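Local coordinates for protein serine-tRNA ligase (Naegleria fowleri, PDB 6BLJ) that probably charges serine tRNA with serine in the cytoplasm, as a class II aminoacyl-tRNA synthetase that binds AMP in its catalytic core, at residues V79-D84 against L112-L117; F339-P344 against C438-S443. One frame throughout, in Å; residues are numbered along the deposited sequence.

Contact 1. Residues V79-D84 against L112-L117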
loop_
_atom_site.group_PDB
_atom_site.type_symbol
_atom_site.label_atom_id
_atom_site.label_comp_id
_atom_site.label_asym_id
_atom_site.label_seq_id
_atom_site.Cartn_x
_atom_site.Cartn_y
_atom_site.Cartn_z
ATOM N N VAL A 79 -25.354 53.778 -41.840
ATOM C CA VAL A 79 -26.136 52.645 -42.347
ATOM C C VAL A 79 -27.143 52.220 -41.279
ATOM O O VAL A 79 -26.751 52.025 -40.115
ATOM C CB VAL A 79 -25.217 51.485 -42.729
ATOM C CG1 VAL A 79 -26.039 50.226 -43.052
ATOM C CG2 VAL A 79 -24.332 51.869 -43.904
ATOM N N PRO A 80 -28.429 52.069 -41.623
ATOM C CA PRO A 80 -29.412 51.605 -40.630
ATOM C C PRO A 80 -29.025 50.255 -40.032
ATOM O O PRO A 80 -28.415 49.409 -40.692
ATOM C CB PRO A 80 -30.713 51.503 -41.438
ATOM C CG PRO A 80 -30.519 52.452 -42.595
ATOM C CD PRO A 80 -29.053 52.372 -42.924
ATOM N N LEU A 81 -29.391 50.061 -38.757
ATOM C CA LEU A 81 -29.004 48.841 -38.046
ATOM C C LEU A 81 -29.788 47.625 -38.525
ATOM O O LEU A 81 -29.262 46.506 -38.512
ATOM C CB LEU A 81 -29.193 49.018 -36.536
ATOM C CG LEU A 81 -28.291 50.033 -35.822
ATOM C CD1 LEU A 81 -28.687 50.159 -34.362
ATOM C CD2 LEU A 81 -26.840 49.616 -35.934
ATOM N N GLY A 82 -31.030 47.815 -38.955
ATOM C CA GLY A 82 -31.882 46.700 -39.300
ATOM C C GLY A 82 -32.654 46.194 -38.101
ATOM O O GLY A 82 -32.503 46.662 -36.967
ATOM N N ASP A 83 -33.505 45.205 -38.365
ATOM C CA ASP A 83 -34.270 44.595 -37.291
ATOM C C ASP A 83 -33.379 43.694 -36.433
ATOM O O ASP A 83 -32.256 43.334 -36.807
ATOM C CB ASP A 83 -35.443 43.796 -37.855
ATOM C CG ASP A 83 -36.482 44.685 -38.493
ATOM O OD1 ASP A 83 -36.608 45.848 -38.044
ATOM O OD2 ASP A 83 -37.158 44.221 -39.438
ATOM N N ASP A 84 -33.913 43.332 -35.264
ATOM C CA ASP A 84 -33.219 42.508 -34.272
ATOM C C ASP A 84 -33.339 41.033 -34.669
ATOM O O ASP A 84 -33.974 40.216 -34.002
ATOM C CB ASP A 84 -33.800 42.778 -32.888
ATOM C CG ASP A 84 -33.022 42.094 -31.772
ATOM O OD1 ASP A 84 -31.849 41.735 -31.989
ATOM O OD2 ASP A 84 -33.597 41.909 -30.677
ATOM N N LEU A 112 -25.629 40.240 -43.720
ATOM C CA LEU A 112 -26.079 40.428 -42.347
ATOM C C LEU A 112 -26.205 41.914 -42.035
ATOM O O LEU A 112 -25.333 42.708 -42.404
ATOM C CB LEU A 112 -25.100 39.771 -41.362
ATOM C CG LEU A 112 -24.801 38.297 -41.627
ATOM C CD1 LEU A 112 -23.572 37.819 -40.856
ATOM C CD2 LEU A 112 -26.031 37.457 -41.286
ATOM N N ASN A 113 -27.292 42.290 -41.352
ATOM C CA ASN A 113 -27.410 43.663 -40.885
ATOM C C ASN A 113 -26.497 43.868 -39.675
ATOM O O ASN A 113 -25.862 42.935 -39.177
ATOM C CB ASN A 113 -28.874 44.030 -40.595
ATOM C CG ASN A 113 -29.470 43.294 -39.385
ATOM O OD1 ASN A 113 -28.768 42.899 -38.440
ATOM N ND2 ASN A 113 -30.798 43.123 -39.411
ATOM N N THR A 114 -26.419 45.107 -39.193
ATOM C CA THR A 114 -25.422 45.411 -38.171
ATOM C C THR A 114 -25.773 44.760 -36.835
ATOM O O THR A 114 -24.876 44.331 -36.099
ATOM C CB THR A 114 -25.265 46.922 -38.031
ATOM O OG1 THR A 114 -24.800 47.449 -39.283
ATOM C CG2 THR A 114 -24.254 47.258 -36.939
ATOM N N ASN A 115 -27.068 44.663 -36.509
ATOM C CA ASN A 115 -27.466 43.910 -35.320
ATOM C C ASN A 115 -27.010 42.456 -35.413
ATOM O O ASN A 115 -26.526 41.884 -34.426
ATOM C CB ASN A 115 -28.982 43.978 -35.122
ATOM C CG ASN A 115 -29.460 45.351 -34.678
ATOM O OD1 ASN A 115 -28.753 46.071 -33.969
ATOM N ND2 ASN A 115 -30.671 45.719 -35.091
ATOM N N GLN A 116 -27.149 41.841 -36.593
ATOM C CA GLN A 116 -26.702 40.461 -36.752
ATOM C C GLN A 116 -25.187 40.348 -36.673
ATOM O O GLN A 116 -24.672 39.344 -36.169
ATOM C CB GLN A 116 -27.201 39.883 -38.074
ATOM C CG GLN A 116 -28.710 39.635 -38.118
ATOM C CD GLN A 116 -29.168 39.281 -39.511
ATOM O OE1 GLN A 116 -28.950 40.041 -40.455
ATOM N NE2 GLN A 116 -29.781 38.115 -39.656
ATOM N N LEU A 117 -24.456 41.377 -37.115
ATOM C CA LEU A 117 -23.004 41.296 -37.036
ATOM C C LEU A 117 -22.547 41.332 -35.589
ATOM O O LEU A 117 -21.609 40.612 -35.220
ATOM C CB LEU A 117 -22.347 42.444 -37.812
ATOM C CG LEU A 117 -22.462 42.427 -39.335
ATOM C CD1 LEU A 117 -21.855 43.693 -39.949
ATOM C CD2 LEU A 117 -21.794 41.184 -39.881
HETATM O O HOH W 1 -24.975 49.997 -39.018
HETATM O O HOH W 2 -27.482 46.973 -41.228
HETATM O O HOH W 3 -33.580 43.864 -41.207
#
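N113 and N115 reach across to the backbone of the 79-84 loop with their amide nitrogens, and both find the carbonyl of D83. N113 ND2 gives the shorter bond, 3.0 Å to D83 O; it lies in the carbonyl plane on a lone pair, although D83 O sits 32° out of the asparagine's own amide plane. N115 ND2 adds a weak second bond to the same oxygen. Two residues earlier in the loop, L81 O receives weak bonds from T114 N and N115 N, two backbone N-H groups in the first turn of the helix. N113 is the N-cap of this helix, and with Q116 it forms a capping box: N113 OD1 accepts from Q116 N at 2.7 Å, while N113 N donates to Q116 OE1 at 2.9 Å. With chi1 at 68°, the N113 amide can do both jobs, its oxygen closing the helix end and its nitrogen gripping the loop. Water meets other polar atoms here: one molecule donates to P80 O and accepts from T114 N, another joins V79 O to T114 OG1. L81 CD2 packs on T114 CG2 at 3.6 Å, the main apolar touch. D84 turns its carboxylate to K119 in a salt bridge. The contact thus fastens the loop between helices 38-76 and 89-93 to the start of helix 114-147, with L81 and T114 also resting on M75 of helix 38-76.

Contact 2. Residues F339-P344 against C438-S443; sequences FVVTSP and CHMLNS
Four backbone hydrogen bonds join V340 to L441 and T342 to H439, running both ways in each pair. F339 and V341 face N442 and M440 in the intervening non-hydrogen-bonded pairs, and CA-H...O contacts from F339, V341 and M440 accompany the close approach. Packing is tight where F339 meets M440. The phenyl ring, with CG anti to the backbone N (chi1 -173°), presents its CZ to M440 SD at 3.6 Å, a Met-aromatic contact made at the ring edge, while L441 O lies over one ring face. M440 CE also closes on F339 CZ, at 3.8 Å, and touches V341 CG2 more lightly, at 4.2 Å. These strands, 332-342 and 436-447, are antiparallel neighbours in the sheet of the class II synthetase core, their short segments inclined at 161°. On the other face, T342 CG2 meets L441 CD1 at 3.7 Å, and helix 348-366 covers V340 and L441 through M356. Beyond T342 the chain leaves the strand, and the partly exposed P344 sets its CA over the H439 ring in a CH-pi contact, 3.8 Å from the centroid; ND1 of that ring is hydrogen-bonded to S349. On the F339 face the contact loosens toward N442, likewise partly exposed: its CB comes no nearer than 4.3 Å to F339 CD2, its ND2 hydrogen-bonds E337, and the N442 side chain lies about 6 Å from the bound AMP.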
loop_
_atom_site.group_PDB
_atom_site.type_symbol
_atom_site.label_atom_id
_atom_site.label_comp_id
_atom_site.label_asym_id
_atom_site.label_seq_id
_atom_site.Cartn_x
_atom_site.Cartn_y
_atom_site.Cartn_z
ATOM N N PHE A 339 23.644 17.900 1.571
ATOM C CA PHE A 339 22.642 18.426 0.644
ATOM C C PHE A 339 23.098 19.803 0.177
ATOM O O PHE A 339 23.401 20.665 1.010
ATOM C CB PHE A 339 21.255 18.509 1.310
ATOM C CG PHE A 339 20.139 18.880 0.352
ATOM C CD1 PHE A 339 19.918 20.209 -0.011
ATOM C CD2 PHE A 339 19.327 17.899 -0.190
ATOM C CE1 PHE A 339 18.906 20.546 -0.897
ATOM C CE2 PHE A 339 18.307 18.224 -1.078
ATOM C CZ PHE A 339 18.098 19.548 -1.437
ATOM N N VAL A 340 23.183 20.015 -1.141
ATOM C CA VAL A 340 23.718 21.265 -1.678
ATOM C C VAL A 340 22.831 21.798 -2.797
ATOM O O VAL A 340 22.410 21.046 -3.684
ATOM C CB VAL A 340 25.165 21.100 -2.184
ATOM C CG1 VAL A 340 25.727 22.468 -2.628
ATOM C CG2 VAL A 340 26.058 20.498 -1.095
ATOM N N VAL A 341 22.567 23.110 -2.756
ATOM C CA VAL A 341 21.956 23.854 -3.852
ATOM C C VAL A 341 23.066 24.653 -4.535
ATOM O O VAL A 341 23.808 25.385 -3.863
ATOM C CB VAL A 341 20.852 24.798 -3.337
ATOM C CG1 VAL A 341 20.125 25.478 -4.501
ATOM C CG2 VAL A 341 19.876 24.073 -2.386
ATOM N N THR A 342 23.190 24.532 -5.862
ATOM C CA THR A 342 24.226 25.297 -6.570
ATOM C C THR A 342 23.643 26.124 -7.707
ATOM O O THR A 342 22.516 25.917 -8.166
ATOM C CB THR A 342 25.330 24.410 -7.165
ATOM O OG1 THR A 342 24.840 23.802 -8.371
ATOM C CG2 THR A 342 25.781 23.343 -6.176
ATOM N N SER A 343 24.470 27.056 -8.181
ATOM C CA SER A 343 24.197 27.737 -9.427
ATOM C C SER A 343 24.106 26.721 -10.564
ATOM O O SER A 343 24.743 25.668 -10.519
ATOM C CB SER A 343 25.306 28.751 -9.721
ATOM O OG SER A 343 25.317 29.128 -11.086
ATOM N N PRO A 344 23.304 27.002 -11.592
ATOM C CA PRO A 344 23.292 26.145 -12.778
ATOM C C PRO A 344 24.383 26.475 -13.786
ATOM O O PRO A 344 24.430 25.836 -14.837
ATOM C CB PRO A 344 21.901 26.421 -13.367
ATOM C CG PRO A 344 21.681 27.866 -13.055
ATOM C CD PRO A 344 22.305 28.083 -11.684
ATOM N N CYS A 438 17.928 26.433 -10.195
ATOM C CA CYS A 438 19.134 25.972 -9.520
ATOM C C CYS A 438 19.340 24.479 -9.764
ATOM O O CYS A 438 18.474 23.785 -10.302
ATOM C CB CYS A 438 19.053 26.243 -8.018
ATOM S SG CYS A 438 18.951 28.005 -7.588
ATOM N N HIS A 439 20.505 23.986 -9.349
ATOM C CA HIS A 439 20.778 22.556 -9.299
ATOM C C HIS A 439 20.789 22.091 -7.851
ATOM O O HIS A 439 21.145 22.857 -6.948
ATOM C CB HIS A 439 22.126 22.197 -9.934
ATOM C CG HIS A 439 22.176 22.408 -11.415
ATOM N ND1 HIS A 439 23.197 21.917 -12.200
ATOM C CD2 HIS A 439 21.332 23.055 -12.253
ATOM C CE1 HIS A 439 22.986 22.268 -13.459
ATOM N NE2 HIS A 439 21.861 22.958 -13.517
ATOM N N MET A 440 20.430 20.816 -7.643
ATOM C CA MET A 440 20.450 20.202 -6.326
ATOM C C MET A 440 21.201 18.879 -6.370
ATOM O O MET A 440 21.049 18.089 -7.312
ATOM C CB MET A 440 19.027 19.955 -5.790
ATOM C CG MET A 440 18.391 21.121 -5.059
ATOM S SD MET A 440 16.686 20.708 -4.592
ATOM C CE MET A 440 16.337 22.132 -3.567
ATOM N N LEU A 441 21.987 18.636 -5.322
ATOM C CA LEU A 441 22.749 17.406 -5.138
ATOM C C LEU A 441 22.543 16.879 -3.724
ATOM O O LEU A 441 22.266 17.644 -2.793
ATOM C CB LEU A 441 24.258 17.626 -5.353
ATOM C CG LEU A 441 24.699 18.271 -6.672
ATOM C CD1 LEU A 441 24.805 19.778 -6.510
ATOM C CD2 LEU A 441 26.026 17.656 -7.119
ATOM N N ASN A 442 22.716 15.566 -3.559
ATOM C CA ASN A 442 22.736 14.982 -2.227
ATOM C C ASN A 442 23.741 13.840 -2.181
ATOM O O ASN A 442 24.002 13.180 -3.187
ATOM C CB ASN A 442 21.357 14.452 -1.802
ATOM C CG ASN A 442 20.937 13.231 -2.596
ATOM O OD1 ASN A 442 20.410 13.344 -3.696
ATOM N ND2 ASN A 442 21.181 12.055 -2.040
ATOM N N SER A 443 24.303 13.624 -0.996
ATOM C CA SER A 443 25.218 12.523 -0.748
ATOM C C SER A 443 25.165 12.125 0.717
ATOM O O SER A 443 25.301 12.979 1.596
ATOM C CB SER A 443 26.662 12.887 -1.114
ATOM O OG SER A 443 27.506 11.775 -0.842
#

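The two contacts lie in different parts of the chain, with centres 65 Å apart and nearest atoms about 49 Å apart, and they share no helix or strand. Contact 1 closes before contact 2 opens. The first falls in the N-terminal helical arm, which in this family binds tRNA, on the surface at the far end of the long helices 38-76 and 114-147. Its centre is 62 Å from the centre of the chain. The second is buried in the mixed sheet of the catalytic core, 11 Å from that centre. This separation fits the plan of seryl-tRNA synthetases, in which a protruding helical arm probably contacts tRNA while the class II core, holding AMP here, is expected to activate serine.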